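Side-chain contacts in adenosylmethionine-8-amino-7-oxononanoate aminotransferase (Methanocaldococcus jannaschii, PDB 6ZHK), which probably catalyses the pyridoxal phosphate-dependent transfer of an amino group from S-adenosylmethionine to 8-amino-7-oxononanoate, a step of biotin biosynthesis: residues 118-121 with 122-126; 153-156 with 157-160; 267-270 with 271-274. One frame throughout, in Å; residues are numbered along the deposited sequence.

Interaction 1: residues 118-121 with 122-126; sequences YSED and GAEAV
Glu124, in the first turn of helix 122-140, reaches back to the two backbone amides that precede the helix. Its OE1 accepts from Glu120 N at 2.8 Å, met nearly along the C-O axis, and from Asp121 N at 3.2 Å, a less straight bond that arrives from above the carboxylate plane. Two donors of the turn thus share one oxygen. CG sits beside the backbone N (chi1 -85°) and the chain runs extended beyond it, which carries the carboxylate past Asp121 O to these amides. Glu124 has a second conformer, so the grip describes one of two states. Asp121 O is taken by Ala125 N at 3.0 Å, the first helical i to i+4 bond. Asp121 holds the N-cap position, yet its side chain makes no capping bond. Ser119, at the end of strand 115-119, turns its CB toward the helix, OG lying 4.0 Å from Ala125 CB. Glu120 bends at its second torsion and brings OE1 to 3.4 Å from Glu124 OE1, two acceptors with carboxylate planes 82° apart. Gly122 and Ala123 are predicted to bind pyridoxal phosphate, consistent with a helix N-terminus facing the cofactor phosphate. The carboxylates of Asp121 and Glu124 also lie close to those of Glu120 and Glu124 of the second subunit. Such crowding would probably raise the affinity of one or more of them for a proton.

Interaction 2: residues 153-156 with 157-160; sequences EGYH and GDTV
Tyr155 and Asp158 are joined by one direct hydrogen bond, Tyr155 OH donating to Asp158 OD1 at 2.8 Å. The hydroxyl meets OD1 from above the carboxylate plane, 40° out of it, and ring and carboxylate planes stand 62° apart. OD1 lies at the edge of the ring, 3.3 Å from Tyr155 CE1. The same oxygen is also hydrogen-bonded to Tyr25 OH and His172 NE2, while OD2 is held by the backbone N of Gly336 of the second subunit. Packing brings the Tyr155 ring, with CG anti to the backbone N (chi1 176°), alongside the chain that follows it: Gly157 N sits over one face, 3.4 Å above the plane and offset toward the rim, and Gly157 CA is 3.5 Å from Tyr155 OH. Gly157 turns the backbone at a positive phi, which brings Asp158 round to the phenol. A water supplies the third kind of link, accepting from His156 N at 2.8 Å and donating to Gly157 O at 2.9 Å. The imidazole of His156 looks elsewhere, its ND1 bonded to Asp268. Tyr155 is predicted to bind substrate, and Tyr25 to take part in substrate recognition. With three partners on OD1 and one on OD2, the Asp158 carboxylate probably stays fixed and orients both phenols, tying this side of the substrate pocket to the other subunit.

Interaction 3: residues 267-270 with 271-274; sequences LDEV and ATGF
Glu269 and Thr272 bond side chain to side chain across a tight turn, where the chain leaves strand 265-268 of the large seven-stranded mixed sheet, the core of the fold type I aminotransferase domain. An Asx turn opens it: Asp268 OD1 accepts from Val270 N, two residues on, at 2.8 Å. The bond is fairly straight, with an N-H...O angle of 161°. OD1 serves the turn, while OD2 is bonded to His156 ND1. Asp268 is predicted to bind pyridoxal phosphate, and in this fold the equivalent aspartate pairs with the pyridine nitrogen. The turn itself is closed by Gly273 N, which donates to Glu269 O at 2.9 Å, an i to i+4 bond with the donor tilted 32° from the carbonyl plane. A water bridges the start of the turn, donating to Asp268 O and accepting from Ala271 N at 3.0 Å. Glu269 bends at its second torsion, bringing OE1 to the Thr272 hydroxyl, where the two side chains cross at about a right angle. Both its oxygens are also bonded outside, OE1 to Phe282 N and OE2 to Cys283 N, so the buried carboxylate is well supplied with donors and links the turn to a later loop. Val270 packs toward Gly122 and Lys301, the predicted attachment residue of the cofactor, which is not attached here; the turn therefore lies beside the cofactor site. Thr272 OG1 lies between its own N and carbonyl carbon (chi1 54°), directed back at Glu269: it donates to OE1 at 2.8 Å, on the anti side of the carboxylate, and stands 3.2 Å from Glu269 CA.

Overall arrangement
The three contacts come in series along the chain, their centres about 12 Å apart for interactions 1 and 2 and for 1 and 3, and about 14 Å for 2 and 3. Interaction 1 joins strand 115-119, outermost in the sheet within this chain, to helix 122-140; interaction 2 lies between strand 147-151 and helix 160-165, and interaction 3 follows strand 265-268. All three strands belong to one seven-stranded sheet. Ala123 CB is 3.9 Å from Gly157 CA, Gly122 CA is 3.5 Å from Val270 CG2, and interactions 2 and 3 meet where His156 faces Asp268. Together they gather predicted cofactor and substrate residues into one site, while interactions 1 and 2 also meet the second subunit.

Interaction 1: residues 118-121 with 122-126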
# COMPACT_ATOMS: atom_id res chain seq x y z
N TYR A 118 11.01 3.22 1.99
CA TYR A 118 10.24 2.63 0.91
C TYR A 118 8.85 2.21 1.38
O TYR A 118 8.65 1.89 2.53
CB TYR A 118 10.89 1.32 0.46
CG TYR A 118 12.19 1.51 -0.32
CD1 TYR A 118 12.17 2.08 -1.59
CD2 TYR A 118 13.42 1.08 0.20
CE1 TYR A 118 13.35 2.21 -2.32
CE2 TYR A 118 14.60 1.19 -0.52
CZ TYR A 118 14.56 1.79 -1.77
OH TYR A 118 15.68 1.92 -2.54
N SER A 119 7.91 2.17 0.43
CA SER A 119 6.58 1.62 0.63
C SER A 119 6.08 1.16 -0.74
O SER A 119 6.86 1.13 -1.70
CB SER A 119 5.63 2.64 1.26
OG SER A 119 5.49 3.80 0.47
N GLU A 120 4.79 0.81 -0.84
CA GLU A 120 4.27 0.23 -2.08
C GLU A 120 3.49 1.23 -2.91
O GLU A 120 3.62 1.19 -4.11
CB GLU A 120 3.39 -0.99 -1.81
CG GLU A 120 4.21 -2.21 -1.44
CD GLU A 120 4.88 -2.15 -0.08
OE1 GLU A 120 4.15 -1.90 0.93
OE2 GLU A 120 6.14 -2.29 -0.06
N ASP A 121 2.74 2.16 -2.30
CA ASP A 121 1.81 3.01 -3.05
C ASP A 121 2.05 4.45 -2.62
O ASP A 121 2.46 4.68 -1.47
CB ASP A 121 0.34 2.67 -2.71
CG ASP A 121 0.01 1.25 -3.15
OD1 ASP A 121 0.57 0.82 -4.18
OD2 ASP A 121 -0.82 0.57 -2.47
N GLY A 122 1.74 5.39 -3.52
CA GLY A 122 1.91 6.82 -3.25
C GLY A 122 1.09 7.26 -2.03
O GLY A 122 1.54 8.12 -1.26
N ALA A 123 -0.10 6.66 -1.83
CA ALA A 123 -0.87 7.05 -0.66
C ALA A 123 -0.09 6.69 0.61
O ALA A 123 -0.15 7.42 1.59
CB ALA A 123 -2.25 6.38 -0.66
N GLU A 124 0.55 5.50 0.64
CA GLU A 124 1.32 5.10 1.80
C GLU A 124 2.54 6.03 1.97
O GLU A 124 2.91 6.33 3.10
CB GLU A 124 1.88 3.68 1.56
CG GLU A 124 0.97 2.49 1.88
CD GLU A 124 1.39 1.12 1.36
OE1 GLU A 124 2.38 1.03 0.62
OE2 GLU A 124 0.73 0.10 1.70
N ALA A 125 3.15 6.46 0.86
CA ALA A 125 4.30 7.33 0.96
C ALA A 125 3.89 8.63 1.65
O ALA A 125 4.63 9.19 2.46
CB ALA A 125 4.84 7.63 -0.43
N VAL A 126 2.70 9.11 1.33
CA VAL A 126 2.19 10.34 1.95
C VAL A 126 1.83 10.09 3.43
O VAL A 126 2.12 10.88 4.30
CB VAL A 126 0.98 10.82 1.12
CG1 VAL A 126 0.12 11.77 1.92
CG2 VAL A 126 1.43 11.46 -0.18

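Interaction 2: residues 153-156 with 157-160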
# COMPACT_ATOMS: atom_id res chain seq x y z
N GLU A 153 -9.33 20.68 -3.09
CA GLU A 153 -9.28 19.94 -4.34
C GLU A 153 -7.94 19.22 -4.50
O GLU A 153 -7.76 18.54 -5.51
CB GLU A 153 -9.45 20.84 -5.59
CG GLU A 153 -10.84 21.46 -5.80
CD GLU A 153 -10.94 22.53 -6.91
OE1 GLU A 153 -10.00 22.66 -7.75
OE2 GLU A 153 -11.96 23.26 -6.92
N GLY A 154 -6.99 19.35 -3.57
CA GLY A 154 -5.77 18.56 -3.68
C GLY A 154 -6.07 17.07 -3.42
O GLY A 154 -7.07 16.74 -2.80
N TYR A 155 -5.17 16.19 -3.85
CA TYR A 155 -5.44 14.76 -3.75
C TYR A 155 -4.11 14.07 -3.46
O TYR A 155 -3.13 14.36 -4.13
CB TYR A 155 -6.02 14.24 -5.07
CG TYR A 155 -6.23 12.74 -5.03
CD1 TYR A 155 -7.37 12.20 -4.45
CD2 TYR A 155 -5.28 11.87 -5.57
CE1 TYR A 155 -7.54 10.83 -4.32
CE2 TYR A 155 -5.47 10.49 -5.51
CZ TYR A 155 -6.59 9.99 -4.87
OH TYR A 155 -6.74 8.64 -4.82
N HIS A 156 -4.11 13.15 -2.46
CA HIS A 156 -2.92 12.48 -1.98
C HIS A 156 -3.16 10.98 -1.81
O HIS A 156 -2.24 10.27 -1.41
CB HIS A 156 -2.45 13.16 -0.68
CG HIS A 156 -1.95 14.54 -1.00
ND1 HIS A 156 -0.86 14.77 -1.80
CD2 HIS A 156 -2.42 15.74 -0.68
CE1 HIS A 156 -0.70 16.07 -1.99
NE2 HIS A 156 -1.59 16.69 -1.26
N GLY A 157 -4.36 10.51 -2.18
CA GLY A 157 -4.66 9.10 -2.05
C GLY A 157 -5.91 8.88 -1.20
O GLY A 157 -6.51 9.84 -0.70
N ASP A 158 -6.19 7.60 -0.92
CA ASP A 158 -7.51 7.27 -0.39
C ASP A 158 -7.49 6.61 1.00
O ASP A 158 -8.57 6.31 1.52
CB ASP A 158 -8.24 6.27 -1.30
CG ASP A 158 -8.40 6.78 -2.72
OD1 ASP A 158 -8.59 8.00 -2.88
OD2 ASP A 158 -8.19 5.96 -3.62
N THR A 159 -6.29 6.34 1.60
CA THR A 159 -6.31 5.90 2.98
C THR A 159 -6.62 7.09 3.90
O THR A 159 -6.66 8.23 3.47
CB THR A 159 -5.00 5.16 3.29
OG1 THR A 159 -3.96 6.03 2.85
CG2 THR A 159 -4.90 3.87 2.51
N VAL A 160 -6.86 6.82 5.19
CA VAL A 160 -7.45 7.86 6.05
C VAL A 160 -6.52 9.07 6.20
O VAL A 160 -6.94 10.21 6.16
CB VAL A 160 -7.85 7.25 7.40
CG1 VAL A 160 -8.19 8.30 8.45
CG2 VAL A 160 -9.06 6.33 7.17
O HOH W 1 -6.16 12.70 -0.63

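Interaction 3: residues 267-270 with 271-274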
# COMPACT_ATOMS: atom_id res chain seq x y z
N LEU A 267 6.29 17.58 -0.44
CA LEU A 267 5.84 17.69 -1.82
C LEU A 267 5.51 16.28 -2.31
O LEU A 267 6.34 15.36 -2.25
CB LEU A 267 6.92 18.33 -2.69
CG LEU A 267 6.48 18.83 -4.07
CD1 LEU A 267 5.57 20.03 -3.89
CD2 LEU A 267 7.73 19.20 -4.93
N ASP A 268 4.25 16.13 -2.78
CA ASP A 268 3.82 14.85 -3.29
C ASP A 268 4.06 14.81 -4.81
O ASP A 268 3.28 15.35 -5.57
CB ASP A 268 2.34 14.66 -2.94
CG ASP A 268 1.76 13.40 -3.57
OD1 ASP A 268 2.49 12.72 -4.32
OD2 ASP A 268 0.60 13.07 -3.21
N GLU A 269 5.14 14.14 -5.23
CA GLU A 269 5.43 13.99 -6.67
C GLU A 269 5.09 12.56 -7.12
O GLU A 269 5.70 12.01 -8.00
CB GLU A 269 6.88 14.38 -6.93
CG GLU A 269 7.11 15.89 -6.79
CD GLU A 269 8.09 16.44 -7.82
OE1 GLU A 269 7.90 16.17 -9.06
OE2 GLU A 269 9.08 17.11 -7.39
N VAL A 270 4.05 11.96 -6.51
CA VAL A 270 3.75 10.60 -6.91
C VAL A 270 3.39 10.53 -8.40
O VAL A 270 3.85 9.65 -9.10
CB VAL A 270 2.67 9.97 -6.01
CG1 VAL A 270 2.18 8.66 -6.62
CG2 VAL A 270 3.23 9.71 -4.61
N ALA A 271 2.66 11.51 -8.91
CA ALA A 271 2.27 11.54 -10.31
C ALA A 271 3.29 12.36 -11.12
O ALA A 271 3.51 12.06 -12.27
CB ALA A 271 0.88 12.15 -10.41
N THR A 272 3.88 13.41 -10.55
CA THR A 272 4.69 14.28 -11.39
C THR A 272 6.13 13.79 -11.55
O THR A 272 6.85 14.21 -12.47
CB THR A 272 4.73 15.70 -10.83
OG1 THR A 272 5.16 15.63 -9.46
CG2 THR A 272 3.36 16.33 -10.89
N GLY A 273 6.55 12.88 -10.68
CA GLY A 273 7.94 12.46 -10.69
C GLY A 273 8.24 11.57 -11.89
O GLY A 273 7.34 10.94 -12.43
N PHE A 274 9.51 11.57 -12.30
CA PHE A 274 10.01 10.74 -13.38
C PHE A 274 9.56 11.25 -14.74
O PHE A 274 9.18 10.46 -15.60
CB PHE A 274 9.67 9.28 -13.11
CG PHE A 274 10.34 8.84 -11.85
CD1 PHE A 274 11.70 8.60 -11.82
CD2 PHE A 274 9.63 8.83 -10.66
CE1 PHE A 274 12.36 8.27 -10.63
CE2 PHE A 274 10.26 8.47 -9.49
CZ PHE A 274 11.61 8.17 -9.48
O HOH W 2 2.20 14.29 -7.90
O HOH W 3 5.34 9.15 -11.26